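Local coordinates for Lmo2445 protein (Listeria monocytogenes EGD-e, PDB 5HZL) that is a secreted, calcium-binding internalin-like protein of unknown function, built around leucine-rich repeats that probably serve protein recognition, at residues 19-24 / 28-33; 35-40 / 52-57. One frame throughout, in Å; residues are numbered along the deposited sequence.

Both interactions lie at the N-terminal end of the elongated chain, in the helical cap of the internalin type that precedes the parallel sheet of the leucine-rich repeats. They share helix 27-36: interaction 1 packs its middle against the short helix 20-23, and interaction 2 joins its C-terminal end to the segment leading into strand 56-58, the edge strand at the N-terminal end of that sheet. Along the chain interaction 1 closes before interaction 2 opens, and their centres are about 11 Å apart. They meet where Ile33 CD1 lies 3.8 Å from selenomethionine Met54 CE and where Ile20 CD1 packs on Lys39 CG, consistent with continuous apolar packing between cap and first repeat.

Interaction 1 (19-24 / 28-33); sequences PIIEAF and AIAEAI. With CA (calcium ion), chain B.
In the helical N-terminal cap of this internalin-like protein, whose sequence family belongs to the EF-hand clan, helix 20-23 and the residue that follows it pack on helix 27-36, bringing Ile20, Ile21 and Phe24 against Ile29, Ala30 and Ile33. Ala30 sits at the middle of the contact. Its CB is 3.6 Å from the carbonyl oxygen of Phe24 and 3.9 Å from Ile20 CG2; consistent with the small side chain, the backbones come near here, Phe24 CA and Ala30 CA being 5.8 Å apart. Ile20 works through its CG2 branch, which stands anti to its own backbone N and lies against the carbonyl oxygen and CB of Ala30 as well as Ile33 CB, the last at 4.1 Å. Ile21 brings CD1 to the same alanine methyl from a different direction, 4.0 Å from Ala30 CB; CG1 stands anti to the backbone N (chi1 -161°), and the bend at chi2 (56°) completes the path of that methyl.

Phe24, the first residue beyond the short helix, divides its contacts between two isoleucines. Its CB meets Ile29 CG2, while ring atom CD2 approaches Ile33 CG1 at 4.2 Å, the two side chains crossing at about a right angle. Ala23 CB lies over one face of the ring, displaced toward the rim. Val71, Glu75 and Ile46 also touch Phe24, and Val42 packs on Ala30. Glu31 leaves helix 27-36 on the side away from this interface, and both its carboxylate oxygens hold a calcium ion, the shorter bond, Glu31 OE2 to the calcium, being 2.4 Å; Glu27 joins the site. The helix thus has an apolar inner side and a metal-binding outer side: segment 19-24 is held on it mainly by apolar packing, whereas the ion is bound by its glutamates.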
ATOM      1  N   PRO A  19      35.086   2.376  11.218  1.00 46.01           N
ATOM      2  CA  PRO A  19      34.299   1.529  12.136  1.00 43.95           C
ATOM      3  C   PRO A  19      32.830   1.477  11.709  1.00 42.22           C
ATOM      4  O   PRO A  19      32.311   2.434  11.107  1.00 43.02           O
ATOM      5  CB  PRO A  19      34.434   2.221  13.509  1.00 44.06           C
ATOM      6  CG  PRO A  19      35.521   3.220  13.363  1.00 46.52           C
ATOM      7  CD  PRO A  19      35.621   3.569  11.898  1.00 47.85           C
ATOM      8  N   ILE A  20      32.165   0.376  12.030  1.00 40.89           N
ATOM      9  CA  ILE A  20      30.759   0.215  11.666  1.00 38.39           C
ATOM     10  C   ILE A  20      29.904   1.339  12.248  1.00 38.45           C
ATOM     11  O   ILE A  20      29.069   1.890  11.528  1.00 40.24           O
ATOM     12  CB  ILE A  20      30.226  -1.161  12.084  1.00 37.27           C
ATOM     13  CG1 ILE A  20      31.052  -2.263  11.406  1.00 38.00           C
ATOM     14  CG2 ILE A  20      28.768  -1.299  11.680  1.00 37.12           C
ATOM     15  CD1 ILE A  20      30.772  -3.664  11.897  1.00 38.29           C
ATOM     16  N   ILE A  21      30.138   1.705  13.514  1.00 37.86           N
ATOM     17  CA  ILE A  21      29.370   2.776  14.187  1.00 38.70           C
ATOM     18  C   ILE A  21      29.563   4.159  13.533  1.00 41.78           C
ATOM     19  O   ILE A  21      28.705   5.047  13.670  1.00 41.18           O
ATOM     20  CB  ILE A  21      29.656   2.838  15.724  1.00 39.10           C
ATOM     21  CG1 ILE A  21      28.556   3.587  16.499  1.00 39.67           C
ATOM     22  CG2 ILE A  21      31.030   3.422  16.017  1.00 40.20           C
ATOM     23  CD1 ILE A  21      27.164   3.022  16.302  1.00 38.57           C
ATOM     24  N   GLU A  22      30.691   4.358  12.845  1.00 45.59           N
ATOM     25  CA  GLU A  22      30.904   5.636  12.149  1.00 49.39           C
ATOM     26  C   GLU A  22      30.179   5.601  10.811  1.00 47.67           C
ATOM     27  O   GLU A  22      29.627   6.601  10.376  1.00 48.25           O
ATOM     28  CB  GLU A  22      32.373   5.981  11.956  1.00 54.06           C
ATOM     29  CG  GLU A  22      33.120   6.293  13.252  1.00 57.57           C
ATOM     30  CD  GLU A  22      34.501   6.906  13.013  1.00 62.08           C
ATOM     31  OE1 GLU A  22      34.926   7.035  11.828  1.00 62.65           O
ATOM     32  OE2 GLU A  22      35.156   7.271  14.018  1.00 64.21           O
ATOM     33  N   ALA A  23      30.177   4.440  10.170  1.00 45.69           N
ATOM     34  CA  ALA A  23      29.498   4.290   8.882  1.00 45.88           C
ATOM     35  C   ALA A  23      27.973   4.346   9.038  1.00 43.91           C
ATOM     36  O   ALA A  23      27.280   4.996   8.250  1.00 44.40           O
ATOM     37  CB  ALA A  23      29.908   2.981   8.206  1.00 44.78           C
ATOM     38  N   PHE A  24      27.463   3.664  10.060  1.00 40.96           N
ATOM     39  CA  PHE A  24      26.025   3.601  10.293  1.00 38.91           C
ATOM     40  C   PHE A  24      25.758   3.915  11.763  1.00 37.52           C
ATOM     41  O   PHE A  24      25.710   3.010  12.572  1.00 36.78           O
ATOM     42  CB  PHE A  24      25.523   2.205   9.916  1.00 37.23           C
ATOM     43  CG  PHE A  24      26.029   1.711   8.578  1.00 37.35           C
ATOM     44  CD1 PHE A  24      25.495   2.190   7.390  1.00 38.39           C
ATOM     45  CD2 PHE A  24      27.036   0.752   8.513  1.00 37.19           C
ATOM     46  CE1 PHE A  24      25.957   1.736   6.163  1.00 39.17           C
ATOM     47  CE2 PHE A  24      27.499   0.281   7.284  1.00 38.40           C
ATOM     48  CZ  PHE A  24      26.954   0.774   6.107  1.00 39.24           C
ATOM     49  N   ALA A  28      20.925  -0.160  16.560  1.00 37.60           N
ATOM     50  CA  ALA A  28      20.282  -1.336  15.982  1.00 37.87           C
ATOM     51  C   ALA A  28      20.828  -1.760  14.622  1.00 36.73           C
ATOM     52  O   ALA A  28      21.047  -2.949  14.389  1.00 37.23           O
ATOM     53  CB  ALA A  28      18.793  -1.090  15.873  1.00 39.61           C
ATOM     54  N   ILE A  29      21.041  -0.790  13.739  1.00 35.82           N
ATOM     55  CA  ILE A  29      21.534  -1.064  12.396  1.00 36.12           C
ATOM     56  C   ILE A  29      22.989  -1.514  12.439  1.00 36.67           C
ATOM     57  O   ILE A  29      23.346  -2.490  11.785  1.00 36.92           O
ATOM     58  CB  ILE A  29      21.300   0.136  11.449  1.00 37.38           C
ATOM     59  CG1 ILE A  29      19.778   0.339  11.268  1.00 38.92           C
ATOM     60  CG2 ILE A  29      21.974  -0.084  10.095  1.00 37.07           C
ATOM     61  CD1 ILE A  29      19.354   1.513  10.407  1.00 39.88           C
ATOM     62  N   ALA A  30      23.817  -0.829  13.223  1.00 37.13           N
ATOM     63  CA  ALA A  30      25.229  -1.210  13.341  1.00 36.99           C
ATOM     64  C   ALA A  30      25.407  -2.606  13.954  1.00 36.99           C
ATOM     65  O   ALA A  30      26.320  -3.343  13.571  1.00 36.88           O
ATOM     66  CB  ALA A  30      26.004  -0.171  14.134  1.00 37.94           C
ATOM     67  N   GLU A  31      24.544  -2.965  14.900  1.00 38.20           N
ATOM     68  CA  GLU A  31      24.604  -4.304  15.526  1.00 39.31           C
ATOM     69  C   GLU A  31      24.172  -5.355  14.532  1.00 38.80           C
ATOM     70  O   GLU A  31      24.709  -6.446  14.533  1.00 39.32           O
ATOM     71  CB  GLU A  31      23.740  -4.388  16.766  1.00 41.51           C
ATOM     72  CG  GLU A  31      24.270  -3.570  17.922  1.00 44.04           C
ATOM     73  CD  GLU A  31      23.340  -3.583  19.117  1.00 48.83           C
ATOM     74  OE1 GLU A  31      22.093  -3.604  18.939  1.00 51.18           O
ATOM     75  OE2 GLU A  31      23.853  -3.553  20.263  1.00 51.85           O
ATOM     76  N   ALA A  32      23.204  -5.014  13.686  1.00 38.73           N
ATOM     77  CA  ALA A  32      22.733  -5.927  12.656  1.00 40.02           C
ATOM     78  C   ALA A  32      23.844  -6.165  11.622  1.00 41.04           C
ATOM     79  O   ALA A  32      24.084  -7.317  11.250  1.00 43.03           O
ATOM     80  CB  ALA A  32      21.480  -5.385  11.987  1.00 39.78           C
ATOM     81  N   ILE A  33      24.517  -5.092  11.169  1.00 39.73           N
ATOM     82  CA  ILE A  33      25.608  -5.226  10.198  1.00 40.55           C
ATOM     83  C   ILE A  33      26.748  -6.027  10.834  1.00 41.19           C
ATOM     84  O   ILE A  33      27.365  -6.893  10.185  1.00 43.23           O
ATOM     85  CB  ILE A  33      26.216  -3.880   9.758  1.00 41.25           C
ATOM     86  CG1 ILE A  33      25.174  -2.912   9.183  1.00 42.82           C
ATOM     87  CG2 ILE A  33      27.323  -4.110   8.733  1.00 42.22           C
ATOM     88  CD1 ILE A  33      24.453  -3.408   7.960  1.00 44.93           C
TER
HETATM   89 CA    CA B 401      21.795  -3.340  21.513  1.00 44.92          CA

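Interaction 2 (35-40 / 52-57); sequences GELDKD and DTMTAI. With CA (calcium ion), chain H; CA (calcium ion), chain C.
Thr53 OG1 is hydrogen-bonded to the carbonyl oxygen of Asp50, and the same hydroxyl oxygen lies 3.7 Å from Leu37 CD2 across the contact. The interaction joins the end of helix 27-36 in the internalin cap to the turn that enters strand 56-58, the first strand of the leucine-rich-repeat sheet. The helix closes in a Schellman motif: Asp38, with positive phi, is the C-prime residue, and Lys39 N bonds back to Ala34 O while Asp38 N makes a weak bond to Gly35 O. Just before this turn, Leu37 CD2 also touches Met54 CG at 4.0 Å, the two side chains crossing at about a right angle. Met54, a selenomethionine, runs extended to SE and then bends (chi3 71°), turning its terminal methyl to Glu36. Phe77 adds cover to Met54.

Two calcium ions lie on segment 35-40, one at the helix end and one past the turn. Gly35 O binds the first at 2.8 Å, with Asp38 contributing to the site, and Asp40 OD1 binds the second at 2.4 Å together with a water and Asp44. For Glu36 the contact rests on its aliphatic base, CB lying 4.0 Å from Met54 CE.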
ATOM      1  N   GLY A  35      26.519  -8.269  13.026  1.00 40.28           N
ATOM      2  CA  GLY A  35      26.092  -9.662  13.088  1.00 42.55           C
ATOM      3  C   GLY A  35      26.229 -10.394  11.768  1.00 44.46           C
ATOM      4  O   GLY A  35      26.637 -11.552  11.743  1.00 46.93           O
ATOM      5  N   GLU A  36      25.874  -9.732  10.670  1.00 44.55           N
ATOM      6  CA  GLU A  36      26.003 -10.352   9.342  1.00 48.28           C
ATOM      7  C   GLU A  36      27.425 -10.650   8.949  1.00 47.98           C
ATOM      8  O   GLU A  36      27.681 -11.703   8.378  1.00 49.86           O
ATOM      9  CB  GLU A  36      25.325  -9.518   8.237  1.00 49.19           C
ATOM     10  CG  GLU A  36      23.830  -9.771   8.164  1.00 52.52           C
ATOM     11  CD  GLU A  36      23.499 -11.196   7.699  1.00 56.93           C
ATOM     12  OE1 GLU A  36      22.782 -11.906   8.443  1.00 58.80           O
ATOM     13  OE2 GLU A  36      23.991 -11.616   6.620  1.00 58.71           O
ATOM     14  N   LEU A  37      28.320  -9.710   9.256  1.00 46.38           N
ATOM     15  CA  LEU A  37      29.755  -9.816   8.962  1.00 47.61           C
ATOM     16  C   LEU A  37      30.499 -10.592  10.028  1.00 49.12           C
ATOM     17  O   LEU A  37      31.701 -10.795   9.934  1.00 49.51           O
ATOM     18  CB  LEU A  37      30.349  -8.422   8.863  1.00 45.60           C
ATOM     19  CG  LEU A  37      29.775  -7.562   7.743  1.00 45.02           C
ATOM     20  CD1 LEU A  37      30.213  -6.112   7.894  1.00 42.91           C
ATOM     21  CD2 LEU A  37      30.188  -8.142   6.398  1.00 47.29           C
ATOM     22  N   ASP A  38      29.760 -10.986  11.051  1.00 51.17           N
ATOM     23  CA  ASP A  38      30.265 -11.744  12.169  1.00 56.38           C
ATOM     24  C   ASP A  38      31.431 -11.041  12.919  1.00 53.81           C
ATOM     25  O   ASP A  38      32.460 -11.648  13.220  1.00 55.17           O
ATOM     26  CB  ASP A  38      30.619 -13.172  11.740  1.00 63.80           C
ATOM     27  CG  ASP A  38      30.810 -14.107  12.939  1.00 70.63           C
ATOM     28  OD1 ASP A  38      29.928 -14.154  13.830  1.00 73.81           O
ATOM     29  OD2 ASP A  38      31.833 -14.815  12.981  1.00 76.73           O
ATOM     30  N   LYS A  39      31.237  -9.747  13.185  1.00 44.92           N
ATOM     31  CA  LYS A  39      32.174  -8.908  13.931  1.00 44.98           C
ATOM     32  C   LYS A  39      31.594  -8.836  15.328  1.00 43.33           C
ATOM     33  O   LYS A  39      30.378  -8.695  15.481  1.00 44.00           O
ATOM     34  CB  LYS A  39      32.240  -7.489  13.361  1.00 45.42           C
ATOM     35  CG  LYS A  39      32.746  -7.377  11.930  1.00 47.05           C
ATOM     36  CD  LYS A  39      34.159  -7.907  11.779  1.00 49.02           C
ATOM     37  CE  LYS A  39      34.678  -7.752  10.366  1.00 50.12           C
ATOM     38  NZ  LYS A  39      36.058  -8.302  10.328  1.00 52.05           N
ATOM     39  N   ASP A  40      32.427  -8.918  16.351  1.00 42.26           N
ATOM     40  CA  ASP A  40      31.884  -8.872  17.707  1.00 41.29           C
ATOM     41  C   ASP A  40      31.631  -7.478  18.277  1.00 39.73           C
ATOM     42  O   ASP A  40      31.212  -7.398  19.416  1.00 41.82           O
ATOM     43  CB  ASP A  40      32.750  -9.680  18.681  1.00 42.17           C
ATOM     44  CG  ASP A  40      34.102  -9.065  18.939  1.00 43.54           C
ATOM     45  OD1 ASP A  40      34.534  -8.096  18.255  1.00 42.78           O
ATOM     46  OD2 ASP A  40      34.756  -9.588  19.861  1.00 46.10           O
ATOM     47  N   ASP A  52      30.693  -5.845   0.376  1.00 52.57           N
ATOM     48  CA  ASP A  52      30.415  -6.598  -0.858  1.00 54.42           C
ATOM     49  C   ASP A  52      30.028  -8.082  -0.645  1.00 53.09           C
ATOM     50  O   ASP A  52      29.477  -8.711  -1.559  1.00 53.11           O
ATOM     51  CB  ASP A  52      31.556  -6.419  -1.872  1.00 57.40           C
ATOM     52  CG  ASP A  52      31.618  -4.984  -2.446  1.00 59.10           C
ATOM     53  OD1 ASP A  52      30.693  -4.170  -2.171  1.00 58.37           O
ATOM     54  OD2 ASP A  52      32.574  -4.669  -3.195  1.00 59.89           O
ATOM     55  N   THR A  53      30.285  -8.618   0.554  1.00 51.29           N
ATOM     56  CA  THR A  53      29.937 -10.007   0.889  1.00 50.40           C
ATOM     57  C   THR A  53      28.477 -10.135   1.342  1.00 48.53           C
ATOM     58  O   THR A  53      27.971 -11.241   1.491  1.00 47.33           O
ATOM     59  CB  THR A  53      30.858 -10.609   1.987  1.00 50.64           C
ATOM     60  OG1 THR A  53      30.656  -9.952   3.253  1.00 48.00           O
ATOM     61  CG2 THR A  53      32.322 -10.518   1.570  1.00 51.86           C
HETATM   62  N   MSE A  54      27.803  -9.011   1.557  1.00 48.89           N
HETATM   63  CA  MSE A  54      26.405  -9.033   1.982  1.00 48.67           C
HETATM   64  C   MSE A  54      25.475  -9.128   0.801  1.00 47.59           C
HETATM   65  O   MSE A  54      25.409  -8.225  -0.043  1.00 48.35           O
HETATM   66  CB  MSE A  54      26.105  -7.797   2.811  1.00 50.46           C
HETATM   67  CG  MSE A  54      26.856  -7.892   4.141  1.00 52.88           C
HETATM   68 SE   MSE A  54      26.595  -6.242   5.185  1.00 58.11          SE
HETATM   69  CE  MSE A  54      24.696  -6.428   5.701  1.00 56.79           C
ATOM     70  N   THR A  55      24.777 -10.256   0.729  1.00 46.95           N
ATOM     71  CA  THR A  55      23.782 -10.543  -0.308  1.00 46.99           C
ATOM     72  C   THR A  55      22.378 -10.140   0.144  1.00 44.79           C
ATOM     73  O   THR A  55      21.453 -10.126  -0.654  1.00 44.41           O
ATOM     74  CB  THR A  55      23.713 -12.053  -0.634  1.00 47.70           C
ATOM     75  OG1 THR A  55      23.421 -12.792   0.556  1.00 46.39           O
ATOM     76  CG2 THR A  55      25.020 -12.552  -1.211  1.00 50.37           C
ATOM     77  N   ALA A  56      22.239  -9.830   1.429  1.00 44.36           N
ATOM     78  CA  ALA A  56      20.968  -9.447   2.020  1.00 44.49           C
ATOM     79  C   ALA A  56      21.171  -8.468   3.177  1.00 43.83           C
ATOM     80  O   ALA A  56      22.241  -8.435   3.799  1.00 44.21           O
ATOM     81  CB  ALA A  56      20.239 -10.692   2.508  1.00 43.80           C
ATOM     82  N   ILE A  57      20.141  -7.667   3.442  1.00 43.82           N
ATOM     83  CA  ILE A  57      20.156  -6.689   4.536  1.00 44.49           C
ATOM     84  C   ILE A  57      19.078  -7.134   5.532  1.00 43.17           C
ATOM     85  O   ILE A  57      17.912  -6.806   5.363  1.00 42.80           O
ATOM     86  CB  ILE A  57      19.881  -5.241   4.063  1.00 44.81           C
ATOM     87  CG1 ILE A  57      20.789  -4.836   2.888  1.00 45.53           C
ATOM     88  CG2 ILE A  57      20.027  -4.276   5.233  1.00 44.81           C
ATOM     89  CD1 ILE A  57      22.263  -4.823   3.196  1.00 46.51           C
TER
HETATM   90 CA    CA H 407      27.005 -13.623  13.627  1.00 84.96          CA
HETATM   91 CA    CA C 402      36.519  -7.128  17.223  1.00 44.60          CA
HETATM   92  O   HOH W   1      36.294  -6.312  19.514  1.00 43.73           O